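Predicted ATPase of the ABC class (Vibrio vulnificus, PDB 5D6A) is a predicted ABC-class ATPase that binds the ATP analogue AMP-PNP and probably hydrolyses ATP, though its cellular role is not established. Local coordinates at residues 93-98 and 131-136; 99-104 and 185-190; 258-263 and 392-397; 407-410 and 414-417. All coordinates share one frame; numbering follows the deposited sequence.

Interaction 1 of 4, residues 93-98 and 131-136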
loop_
_atom_site.group_PDB
_atom_site.type_symbol
_atom_site.label_atom_id
_atom_site.label_comp_id
_atom_site.label_asym_id
_atom_site.label_seq_id
_atom_site.Cartn_x
_atom_site.Cartn_y
_atom_site.Cartn_z
ATOM N N ALA A 93 -1.641 -17.072 29.209
ATOM C CA ALA A 93 -2.383 -15.934 28.668
ATOM C C ALA A 93 -2.447 -14.808 29.685
ATOM O O ALA A 93 -2.402 -13.636 29.320
ATOM C CB ALA A 93 -3.785 -16.356 28.258
ATOM N N PHE A 94 -2.565 -15.165 30.961
ATOM C CA PHE A 94 -2.607 -14.174 32.032
ATOM C C PHE A 94 -1.257 -13.457 32.084
ATOM O O PHE A 94 -1.195 -12.244 32.295
ATOM C CB PHE A 94 -2.905 -14.846 33.375
ATOM C CG PHE A 94 -3.142 -13.881 34.506
ATOM C CD1 PHE A 94 -2.080 -13.319 35.201
ATOM C CD2 PHE A 94 -4.434 -13.552 34.892
ATOM C CE1 PHE A 94 -2.300 -12.436 36.246
ATOM C CE2 PHE A 94 -4.661 -12.673 35.937
ATOM C CZ PHE A 94 -3.592 -12.114 36.616
ATOM N N GLN A 95 -0.181 -14.217 31.880
ATOM C CA GLN A 95 1.166 -13.658 31.888
ATOM C C GLN A 95 1.393 -12.822 30.636
ATOM O O GLN A 95 2.174 -11.875 30.652
ATOM C CB GLN A 95 2.210 -14.767 31.962
ATOM C CG GLN A 95 2.033 -15.695 33.151
ATOM C CD GLN A 95 3.115 -16.748 33.241
ATOM O OE1 GLN A 95 4.296 -16.457 33.058
ATOM N NE2 GLN A 95 2.719 -17.976 33.551
ATOM N N LEU A 96 0.707 -13.182 29.554
ATOM C CA LEU A 96 0.815 -12.452 28.296
ATOM C C LEU A 96 0.345 -11.011 28.504
ATOM O O LEU A 96 0.973 -10.066 28.028
ATOM C CB LEU A 96 -0.024 -13.134 27.212
ATOM C CG LEU A 96 0.108 -12.625 25.778
ATOM C CD1 LEU A 96 1.529 -12.800 25.279
ATOM C CD2 LEU A 96 -0.863 -13.360 24.866
ATOM N N GLY A 97 -0.757 -10.855 29.229
ATOM C CA GLY A 97 -1.301 -9.533 29.522
ATOM C C GLY A 97 -0.415 -8.771 30.491
ATOM O O GLY A 97 -0.195 -7.569 30.334
ATOM N N ALA A 98 0.090 -9.474 31.504
ATOM C CA ALA A 98 0.971 -8.870 32.495
ATOM C C ALA A 98 2.174 -8.235 31.802
ATOM O O ALA A 98 2.537 -7.097 32.090
ATOM C CB ALA A 98 1.426 -9.915 33.501
ATOM N N VAL A 131 8.875 -6.976 26.646
ATOM C CA VAL A 131 8.820 -7.433 28.033
ATOM C C VAL A 131 8.731 -8.963 28.030
ATOM O O VAL A 131 7.762 -9.534 27.527
ATOM C CB VAL A 131 7.622 -6.842 28.801
ATOM C CG1 VAL A 131 7.576 -7.394 30.222
ATOM C CG2 VAL A 131 7.701 -5.325 28.825
ATOM N N LEU A 132 9.744 -9.616 28.592
ATOM C CA LEU A 132 9.803 -11.075 28.635
ATOM C C LEU A 132 9.919 -11.623 30.052
ATOM O O LEU A 132 10.554 -11.005 30.908
ATOM C CB LEU A 132 11.026 -11.553 27.850
ATOM C CG LEU A 132 11.061 -11.256 26.354
ATOM C CD1 LEU A 132 12.435 -11.572 25.785
ATOM C CD2 LEU A 132 9.973 -12.037 25.633
ATOM N N PHE A 133 9.298 -12.781 30.290
ATOM C CA PHE A 133 9.410 -13.467 31.581
ATOM C C PHE A 133 10.260 -14.715 31.414
ATOM O O PHE A 133 10.260 -15.346 30.360
ATOM C CB PHE A 133 8.060 -13.907 32.179
ATOM C CG PHE A 133 7.149 -12.782 32.591
ATOM C CD1 PHE A 133 7.648 -11.591 33.098
ATOM C CD2 PHE A 133 5.775 -12.972 32.591
ATOM C CE1 PHE A 133 6.791 -10.580 33.503
ATOM C CE2 PHE A 133 4.915 -11.970 33.010
ATOM C CZ PHE A 133 5.423 -10.772 33.462
ATOM N N THR A 134 10.979 -15.059 32.475
ATOM C CA THR A 134 11.813 -16.253 32.516
ATOM C C THR A 134 11.652 -16.820 33.917
ATOM O O THR A 134 10.824 -16.339 34.689
ATOM C CB THR A 134 13.298 -15.932 32.253
ATOM O OG1 THR A 134 13.818 -15.130 33.321
ATOM C CG2 THR A 134 13.466 -15.192 30.934
ATOM N N GLU A 135 12.429 -17.841 34.252
ATOM C CA GLU A 135 12.371 -18.406 35.594
ATOM C C GLU A 135 13.140 -17.496 36.553
ATOM O O GLU A 135 12.790 -17.388 37.729
ATOM C CB GLU A 135 12.948 -19.826 35.619
ATOM C CG GLU A 135 12.169 -20.831 34.775
ATOM C CD GLU A 135 10.743 -21.046 35.262
ATOM O OE1 GLU A 135 9.885 -21.428 34.434
ATOM O OE2 GLU A 135 10.475 -20.826 36.466
ATOM N N GLU A 136 14.168 -16.824 36.032
ATOM C CA GLU A 136 15.002 -15.938 36.840
ATOM C C GLU A 136 14.309 -14.611 37.140
ATOM O O GLU A 136 14.320 -14.150 38.279
ATOM C CB GLU A 136 16.347 -15.654 36.150
ATOM C CG GLU A 136 17.213 -16.873 35.856
ATOM C CD GLU A 136 16.686 -17.739 34.724
ATOM O OE1 GLU A 136 15.743 -17.315 34.019
ATOM O OE2 GLU A 136 17.227 -18.849 34.531
#
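Phe133, at the end of strand 131-133, turns its ring toward helix 92-109 and brings one ring edge against Gln95 and Ala98, residues less than one helical turn apart. The ring has CG anti to its carbonyl carbon (chi1 -67°), and the side that reaches the helix is the CD2, CE2 and CZ side. Ala98 sits at the ring edge, near its plane, with CB 4.1 Å from Phe133 CE2 and equally near CZ. Gln95 CB also lies almost in the ring plane, 4.0 Å from Phe133 CD2, but the two oxygens of Gln95 stand on opposite sides of that plane. The backbone O of Gln95 approaches Phe133 CE2 obliquely at 3.6 Å. Beyond CG the Gln95 chain is extended, which carries its amide obliquely past the CD2 side of the ring; Gln95 OE1 ends 3.8 Å from Phe133 CD2, with the amide and ring planes 34° apart. At the other end of that amide, NE2 donates a hydrogen bond to Glu90 O, just ahead of the helix. Phe133 belongs to a strand of the N-terminal antiparallel sheet, and its ring therefore links the sheet to helix 92-109; Trp79 and Ile138 pack on it as well. With no hydrogen bond between 93-98 and 131-136, the contact rests on dispersion and close fit, and the amide nitrogen of Gln95 is satisfied elsewhere.

Interaction 2 of 4, residues 99-104 and 185-190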
loop_
_atom_site.group_PDB
_atom_site.type_symbol
_atom_site.label_atom_id
_atom_site.label_comp_id
_atom_site.label_asym_id
_atom_site.label_seq_id
_atom_site.Cartn_x
_atom_site.Cartn_y
_atom_site.Cartn_z
ATOM N N ARG A 99 2.781 -8.975 30.879
ATOM C CA ARG A 99 3.932 -8.484 30.116
ATOM C C ARG A 99 3.546 -7.264 29.277
ATOM O O ARG A 99 4.329 -6.321 29.133
ATOM C CB ARG A 99 4.465 -9.586 29.205
ATOM C CG ARG A 99 5.091 -10.764 29.932
ATOM C CD ARG A 99 5.142 -11.982 29.023
ATOM N NE ARG A 99 5.815 -11.690 27.761
ATOM C CZ ARG A 99 5.771 -12.466 26.682
ATOM N NH1 ARG A 99 5.065 -13.594 26.684
ATOM N NH2 ARG A 99 6.422 -12.102 25.584
ATOM N N ASP A 100 2.338 -7.300 28.718
ATOM C CA ASP A 100 1.827 -6.200 27.910
ATOM C C ASP A 100 1.581 -4.980 28.789
ATOM O O ASP A 100 1.965 -3.866 28.442
ATOM C CB ASP A 100 0.516 -6.601 27.233
ATOM C CG ASP A 100 -0.054 -5.496 26.361
ATOM O OD1 ASP A 100 0.625 -5.081 25.399
ATOM O OD2 ASP A 100 -1.198 -5.065 26.620
ATOM N N PHE A 101 0.936 -5.205 29.929
ATOM C CA PHE A 101 0.616 -4.132 30.863
ATOM C C PHE A 101 1.889 -3.451 31.372
ATOM O O PHE A 101 1.931 -2.229 31.509
ATOM C CB PHE A 101 -0.209 -4.676 32.035
ATOM C CG PHE A 101 -0.719 -3.611 32.969
ATOM C CD1 PHE A 101 -1.943 -2.998 32.739
ATOM C CD2 PHE A 101 0.021 -3.223 34.074
ATOM C CE1 PHE A 101 -2.417 -2.021 33.594
ATOM C CE2 PHE A 101 -0.446 -2.246 34.931
ATOM C CZ PHE A 101 -1.667 -1.643 34.691
ATOM N N ILE A 102 2.920 -4.248 31.645
ATOM C CA ILE A 102 4.207 -3.724 32.120
ATOM C C ILE A 102 4.873 -2.828 31.067
ATOM O O ILE A 102 5.464 -1.803 31.404
ATOM C CB ILE A 102 5.151 -4.871 32.543
ATOM C CG1 ILE A 102 4.656 -5.487 33.855
ATOM C CG2 ILE A 102 6.573 -4.364 32.739
ATOM C CD1 ILE A 102 5.385 -6.749 34.261
ATOM N N ALA A 103 4.766 -3.216 29.799
ATOM C CA ALA A 103 5.333 -2.431 28.702
ATOM C C ALA A 103 4.623 -1.083 28.583
ATOM O O ALA A 103 5.265 -0.051 28.380
ATOM C CB ALA A 103 5.225 -3.195 27.395
ATOM N N ARG A 104 3.297 -1.101 28.713
ATOM C CA ARG A 104 2.491 0.118 28.625
ATOM C C ARG A 104 2.723 1.022 29.829
ATOM O O ARG A 104 2.697 2.242 29.701
ATOM C CB ARG A 104 1.007 -0.222 28.507
ATOM C CG ARG A 104 0.659 -1.051 27.284
ATOM C CD ARG A 104 -0.823 -1.376 27.247
ATOM N NE ARG A 104 -1.132 -2.346 26.199
ATOM C CZ ARG A 104 -1.362 -2.043 24.923
ATOM N NH1 ARG A 104 -1.328 -0.783 24.501
ATOM N NH2 ARG A 104 -1.631 -3.014 24.060
ATOM N N LEU A 185 -4.766 -6.447 37.146
ATOM C CA LEU A 185 -5.583 -7.653 37.197
ATOM C C LEU A 185 -6.607 -7.636 36.068
ATOM O O LEU A 185 -6.710 -8.590 35.303
ATOM C CB LEU A 185 -6.283 -7.771 38.554
ATOM C CG LEU A 185 -5.365 -7.877 39.778
ATOM C CD1 LEU A 185 -6.172 -7.824 41.065
ATOM C CD2 LEU A 185 -4.522 -9.142 39.726
ATOM N N THR A 186 -7.342 -6.536 35.952
ATOM C CA THR A 186 -8.348 -6.390 34.903
ATOM C C THR A 186 -7.751 -6.631 33.517
ATOM O O THR A 186 -8.358 -7.292 32.675
ATOM C CB THR A 186 -8.974 -4.980 34.924
ATOM O OG1 THR A 186 -9.558 -4.731 36.208
ATOM C CG2 THR A 186 -10.045 -4.842 33.840
ATOM N N HIS A 187 -6.558 -6.093 33.289
ATOM C CA HIS A 187 -5.886 -6.233 32.005
ATOM C C HIS A 187 -5.558 -7.705 31.734
ATOM O O HIS A 187 -5.873 -8.236 30.669
ATOM C CB HIS A 187 -4.612 -5.386 31.992
ATOM C CG HIS A 187 -4.010 -5.215 30.635
ATOM N ND1 HIS A 187 -4.321 -4.152 29.816
ATOM C CD2 HIS A 187 -3.113 -5.965 29.955
ATOM C CE1 HIS A 187 -3.642 -4.256 28.687
ATOM N NE2 HIS A 187 -2.902 -5.348 28.746
ATOM N N CYS A 188 -4.940 -8.358 32.714
ATOM C CA CYS A 188 -4.568 -9.769 32.598
ATOM C C CYS A 188 -5.781 -10.692 32.508
ATOM O O CYS A 188 -5.726 -11.734 31.857
ATOM C CB CYS A 188 -3.715 -10.192 33.795
ATOM S SG CYS A 188 -2.182 -9.259 33.977
ATOM N N GLN A 189 -6.868 -10.309 33.172
ATOM C CA GLN A 189 -8.089 -11.117 33.178
ATOM C C GLN A 189 -8.803 -11.118 31.835
ATOM O O GLN A 189 -9.309 -12.151 31.406
ATOM C CB GLN A 189 -9.036 -10.640 34.274
ATOM C CG GLN A 189 -8.533 -10.931 35.673
ATOM C CD GLN A 189 -9.308 -10.190 36.738
ATOM O OE1 GLN A 189 -10.334 -9.564 36.457
ATOM N NE2 GLN A 189 -8.820 -10.249 37.968
ATOM N N VAL A 190 -8.847 -9.967 31.175
ATOM C CA VAL A 190 -9.497 -9.875 29.871
ATOM C C VAL A 190 -8.734 -10.709 28.849
ATOM O O VAL A 190 -9.341 -11.361 28.002
ATOM C CB VAL A 190 -9.627 -8.415 29.391
ATOM C CG1 VAL A 190 -10.147 -8.357 27.962
ATOM C CG2 VAL A 190 -10.550 -7.636 30.317
#
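This is a helix-helix contact centred on a histidine-carboxylate hydrogen bond, and it joins helix 92-109 to helix 181-199. The axes of 99-104 and 185-190 approach to 9.7 Å with their directions 138° apart, so the helices run roughly antiparallel but strongly inclined. His187 carries the whole of the second helix's side. With CG anti to the backbone N, its imidazole extends toward the first helix, where NE2 donates to Asp100 OD2 at 2.7 Å. The N-H...O angle of 142° shows a bent bond, although the oxygen lies close to the ring plane and uses its anti lone pair, and the ring and carboxylate are nearly coplanar. Asp100 OD2 has a second donor one helical turn on: Arg104 NE, 2.8 Å away and almost straight, forms a salt bridge from above the carboxylate plane. Two donors therefore grip this one oxygen, which is consistent with Arg104 fixing the carboxylate that His187 meets; Arg104 NH1 is itself anchored on Gly122 O. The segments belong to two different sequence families, 99-104 to the N-terminal one and 185-190 to the P-loop one, so this polar network ties the two regions together. Phe101 packs on the imidazole from one of its faces. Its ring edge points toward that face in an offset edge-to-face pair, centroids 5.4 Å apart and planes at 61°, with Phe101 CD1 3.7 Å from His187 CB. Phe101 CB adds an off-centre CH-pi contact, 4.2 Å from the His187 centroid. The Phe101 side chain also packs on Ala183 and Leu184.

Interaction 3 of 4, residues 258-263 and 392-397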
loop_
_atom_site.group_PDB
_atom_site.type_symbol
_atom_site.label_atom_id
_atom_site.label_comp_id
_atom_site.label_asym_id
_atom_site.label_seq_id
_atom_site.Cartn_x
_atom_site.Cartn_y
_atom_site.Cartn_z
ATOM N N LYS A 258 -18.893 -23.986 12.376
ATOM C CA LYS A 258 -18.012 -24.451 11.313
ATOM C C LYS A 258 -18.776 -24.556 10.000
ATOM O O LYS A 258 -20.007 -24.514 9.976
ATOM C CB LYS A 258 -17.412 -25.812 11.662
ATOM C CG LYS A 258 -16.463 -25.808 12.848
ATOM C CD LYS A 258 -15.968 -27.219 13.124
ATOM C CE LYS A 258 -14.994 -27.270 14.289
ATOM N NZ LYS A 258 -14.583 -28.669 14.596
ATOM N N GLY A 259 -18.036 -24.697 8.909
ATOM C CA GLY A 259 -18.633 -24.796 7.588
ATOM C C GLY A 259 -18.644 -23.452 6.894
ATOM O O GLY A 259 -17.874 -22.560 7.240
ATOM N N ILE A 260 -19.532 -23.309 5.918
ATOM C CA ILE A 260 -19.639 -22.083 5.142
ATOM C C ILE A 260 -20.656 -21.131 5.762
ATOM O O ILE A 260 -21.788 -21.520 6.036
ATOM C CB ILE A 260 -20.048 -22.391 3.689
ATOM C CG1 ILE A 260 -19.065 -23.396 3.070
ATOM C CG2 ILE A 260 -20.111 -21.108 2.866
ATOM C CD1 ILE A 260 -19.440 -23.852 1.677
ATOM N N THR A 261 -20.240 -19.886 5.975
ATOM C CA THR A 261 -21.104 -18.860 6.548
ATOM C C THR A 261 -21.077 -17.615 5.664
ATOM O O THR A 261 -20.009 -17.078 5.365
ATOM C CB THR A 261 -20.657 -18.477 7.971
ATOM O OG1 THR A 261 -20.638 -19.646 8.800
ATOM C CG2 THR A 261 -21.601 -17.442 8.579
ATOM N N LEU A 262 -22.253 -17.162 5.242
ATOM C CA LEU A 262 -22.351 -15.983 4.394
ATOM C C LEU A 262 -22.810 -14.773 5.188
ATOM O O LEU A 262 -23.622 -14.890 6.110
ATOM C CB LEU A 262 -23.326 -16.228 3.243
ATOM C CG LEU A 262 -22.991 -17.391 2.313
ATOM C CD1 LEU A 262 -24.040 -17.488 1.218
ATOM C CD2 LEU A 262 -21.599 -17.224 1.719
ATOM N N ILE A 263 -22.274 -13.615 4.819
ATOM C CA ILE A 263 -22.631 -12.344 5.434
ATOM C C ILE A 263 -23.175 -11.466 4.312
ATOM O O ILE A 263 -22.415 -10.888 3.539
ATOM C CB ILE A 263 -21.421 -11.690 6.129
ATOM C CG1 ILE A 263 -20.956 -12.575 7.290
ATOM C CG2 ILE A 263 -21.780 -10.302 6.648
ATOM C CD1 ILE A 263 -19.750 -12.042 8.035
ATOM N N ASP A 392 -17.697 -24.017 -6.576
ATOM C CA ASP A 392 -17.685 -25.461 -6.827
ATOM C C ASP A 392 -16.752 -26.221 -5.871
ATOM O O ASP A 392 -16.979 -27.397 -5.581
ATOM C CB ASP A 392 -17.277 -25.753 -8.280
ATOM C CG ASP A 392 -18.278 -25.213 -9.301
ATOM O OD1 ASP A 392 -19.410 -24.861 -8.913
ATOM O OD2 ASP A 392 -17.933 -25.160 -10.502
ATOM N N ARG A 393 -15.707 -25.550 -5.389
ATOM C CA ARG A 393 -14.737 -26.182 -4.491
ATOM C C ARG A 393 -14.985 -25.898 -3.016
ATOM O O ARG A 393 -14.694 -26.735 -2.166
ATOM C CB ARG A 393 -13.318 -25.727 -4.839
ATOM C CG ARG A 393 -12.845 -26.124 -6.227
ATOM C CD ARG A 393 -12.805 -27.635 -6.400
ATOM N NE ARG A 393 -12.173 -28.020 -7.658
ATOM C CZ ARG A 393 -12.020 -29.275 -8.073
ATOM N NH1 ARG A 393 -12.463 -30.288 -7.336
ATOM N NH2 ARG A 393 -11.425 -29.519 -9.234
ATOM N N ILE A 394 -15.517 -24.720 -2.714
ATOM C CA ILE A 394 -15.759 -24.324 -1.327
ATOM C C ILE A 394 -16.519 -25.385 -0.531
ATOM O O ILE A 394 -16.233 -25.598 0.648
ATOM C CB ILE A 394 -16.507 -22.976 -1.248
ATOM C CG1 ILE A 394 -16.488 -22.439 0.186
ATOM C CG2 ILE A 394 -17.924 -23.106 -1.800
ATOM C CD1 ILE A 394 -17.187 -21.107 0.342
ATOM N N GLY A 395 -17.483 -26.044 -1.172
ATOM C CA GLY A 395 -18.257 -27.092 -0.518
ATOM C C GLY A 395 -17.377 -28.278 -0.172
ATOM O O GLY A 395 -17.506 -28.871 0.898
ATOM N N GLN A 396 -16.471 -28.611 -1.087
ATOM C CA GLN A 396 -15.546 -29.725 -0.896
ATOM C C GLN A 396 -14.521 -29.423 0.201
ATOM O O GLN A 396 -14.132 -30.318 0.948
ATOM C CB GLN A 396 -14.857 -30.069 -2.220
ATOM C CG GLN A 396 -15.830 -30.578 -3.280
ATOM C CD GLN A 396 -15.194 -30.792 -4.642
ATOM O OE1 GLN A 396 -14.156 -30.214 -4.959
ATOM N NE2 GLN A 396 -15.834 -31.610 -5.467
ATOM N N LEU A 397 -14.096 -28.164 0.305
ATOM C CA LEU A 397 -13.145 -27.760 1.340
ATOM C C LEU A 397 -13.698 -28.059 2.728
ATOM O O LEU A 397 -12.961 -28.414 3.644
ATOM C CB LEU A 397 -12.833 -26.264 1.242
ATOM C CG LEU A 397 -12.057 -25.740 0.033
ATOM C CD1 LEU A 397 -12.009 -24.221 0.068
ATOM C CD2 LEU A 397 -10.646 -26.306 -0.013
#
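Ile260 reaches from the start of strand 260-264 across to Ile394 on helix 390-401, and its branches can be followed outward in turn. At CB the chain divides: CG1 stands anti to the carbonyl carbon (chi1 -55°), while CG2 stands anti to the backbone N. The Ile260 CG2 methyl meets Ile394 CD1 at 3.9 Å. Along the longer branch, Ile260 CG1 lies 4.0 Å from Ile394 CG1 and about as far from Ile394 CD1. Strand 260-264 belongs to the largely parallel sheet of the P-loop domain, between strands 404-408 and 421-425, and helix 390-401 packs against that sheet just before the chain enters strand 404-408. Ile260 CD1, the tip of the side chain, approaches Ile394 CG1 to 3.6 Å and has Ile394 CG2 at 3.9 Å. The same Ile260 methyl, CD1, rests against the helix backbone, 4.1 Å from Gly395 CA and near Ile394 O. No hydrogen bond joins 258-263 to 392-397. From the helix side, Ile394 also touches Thr405 and Ile407 of strand 404-408, the neighbour of Ile260's own strand in the sheet.

Interaction 4 of 4, residues 407-410 and 414-417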
loop_
_atom_site.group_PDB
_atom_site.type_symbol
_atom_site.label_atom_id
_atom_site.label_comp_id
_atom_site.label_asym_id
_atom_site.label_seq_id
_atom_site.Cartn_x
_atom_site.Cartn_y
_atom_site.Cartn_z
ATOM N N ILE A 407 -17.832 -15.546 4.133
ATOM C CA ILE A 407 -17.783 -14.665 2.965
ATOM C C ILE A 407 -18.786 -13.512 2.995
ATOM O O ILE A 407 -19.981 -13.720 3.201
ATOM C CB ILE A 407 -18.051 -15.465 1.669
ATOM C CG1 ILE A 407 -17.232 -16.755 1.657
ATOM C CG2 ILE A 407 -17.748 -14.623 0.433
ATOM C CD1 ILE A 407 -17.431 -17.593 0.416
ATOM N N VAL A 408 -18.282 -12.298 2.778
ATOM C CA VAL A 408 -19.125 -11.116 2.681
ATOM C C VAL A 408 -19.508 -11.036 1.214
ATOM O O VAL A 408 -18.634 -10.949 0.353
ATOM C CB VAL A 408 -18.383 -9.833 3.099
ATOM C CG1 VAL A 408 -19.196 -8.598 2.739
ATOM C CG2 VAL A 408 -18.072 -9.858 4.588
HETATM N N MSE A 409 -20.808 -11.071 0.925
HETATM C CA MSE A 409 -21.276 -11.066 -0.459
HETATM C C MSE A 409 -22.067 -9.836 -0.819
HETATM O O MSE A 409 -21.506 -8.744 -0.906
HETATM C CB MSE A 409 -22.082 -12.341 -0.672
HETATM C CG MSE A 409 -21.220 -13.578 -0.454
HETATM SE SE MSE A 409 -21.310 -14.733 -2.040
HETATM C CE MSE A 409 -23.260 -15.031 -2.066
ATOM N N GLY A 410 -23.369 -9.999 -1.044
ATOM C CA GLY A 410 -24.225 -8.885 -1.434
ATOM C C GLY A 410 -24.263 -8.668 -2.939
ATOM O O GLY A 410 -24.908 -7.732 -3.414
ATOM N N ASP A 414 -25.419 -17.569 -6.113
ATOM C CA ASP A 414 -25.303 -19.023 -6.284
ATOM C C ASP A 414 -24.622 -19.711 -5.088
ATOM O O ASP A 414 -24.658 -20.938 -4.970
ATOM C CB ASP A 414 -24.604 -19.368 -7.607
ATOM C CG ASP A 414 -23.270 -18.671 -7.769
ATOM O OD1 ASP A 414 -22.901 -17.864 -6.887
ATOM O OD2 ASP A 414 -22.592 -18.920 -8.788
ATOM N N TYR A 415 -24.004 -18.920 -4.211
ATOM C CA TYR A 415 -23.380 -19.455 -2.996
ATOM C C TYR A 415 -24.418 -19.837 -1.945
ATOM O O TYR A 415 -24.157 -20.683 -1.094
ATOM C CB TYR A 415 -22.422 -18.438 -2.374
ATOM C CG TYR A 415 -21.055 -18.378 -2.997
ATOM C CD1 TYR A 415 -20.819 -17.635 -4.146
ATOM C CD2 TYR A 415 -19.986 -19.044 -2.414
ATOM C CE1 TYR A 415 -19.554 -17.573 -4.707
ATOM C CE2 TYR A 415 -18.721 -18.988 -2.965
ATOM C CZ TYR A 415 -18.509 -18.253 -4.110
ATOM O OH TYR A 415 -17.249 -18.199 -4.655
ATOM N N LEU A 416 -25.587 -19.201 -2.001
ATOM C CA LEU A 416 -26.668 -19.460 -1.041
ATOM C C LEU A 416 -27.052 -20.934 -0.963
ATOM O O LEU A 416 -27.550 -21.401 0.064
ATOM C CB LEU A 416 -27.915 -18.652 -1.415
ATOM C CG LEU A 416 -27.796 -17.130 -1.424
ATOM C CD1 LEU A 416 -29.093 -16.515 -1.929
ATOM C CD2 LEU A 416 -27.443 -16.605 -0.041
ATOM N N ASP A 417 -26.818 -21.655 -2.055
ATOM C CA ASP A 417 -27.163 -23.064 -2.137
ATOM C C ASP A 417 -26.295 -23.936 -1.224
ATOM O O ASP A 417 -26.817 -24.754 -0.464
ATOM C CB ASP A 417 -27.045 -23.529 -3.594
ATOM C CG ASP A 417 -27.684 -24.885 -3.840
ATOM O OD1 ASP A 417 -28.408 -25.395 -2.956
ATOM O OD2 ASP A 417 -27.474 -25.434 -4.941
#
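Tyr415 meets two side chains of 407-410, the selenomethionine Met409 and Ile407, and the interactions fall into a selenium-aromatic contact and plain apolar packing. The first is the selenium counterpart of a Met-aromatic contact: Met409 SE lies 4.2 Å from the centroid of the Tyr415 ring and 35° off its normal, an oblique approach. Met409 SE is 3.6 Å from Tyr415 CD1 and next nearest to Tyr415 CG. Bends at chi2 and chi3 fold the Met409 chain so that both selenium and the terminal methyl lie against the tyrosine. The apolar packing has two parts. Met409 CE reaches back to the root of the ring, 3.5 Å from Tyr415 CB. Ile407 crosses the tyrosine at about a right angle; from the same side of the ring plane as the selenium, Ile407 CD1 lies 3.9 Å from Tyr415 CE2, on the CD2-CE2 half of the ring. The phenol oxygen lies beyond both contacts and makes a weak hydrogen bond to Met370 O. None of the hydrogen bonds crosses between 407-410 and 414-417, so the link is hydrophobic. Val408, between the two contacting residues of the strand, touches the bound AMP-PNP, and Leu416 meets Leu379 of the second subunit. Around this core, Leu262 of strand 260-264 touches Ile407, Tyr415 and Leu416, while Leu390 and Val391 of helix 390-401 pack on Tyr415.

The four contacts form two pairs. Interactions 1 and 2 share helix 92-109, their centres about 10 Å apart, and are joined by Arg99, whose NE probably donates a hydrogen bond to Val131 O; along the chain their segments alternate. Interactions 3 and 4 follow in series, also about 10 Å apart at their centres. They share the P-loop sheet, where probable hydrogen bonds of Ile407 to Thr261 and Ile263 pair strands 404-408 and 260-264. Between the pairs the centres lie about 37 to 43 Å apart without touching. Interaction 1 holds helix 92-109 to its own sheet, and interaction 2 fastens the same helix to helix 181-199; the second pair packs helix 390-401 and loop 414-417 on the sheet whose Val408 touches AMP-PNP.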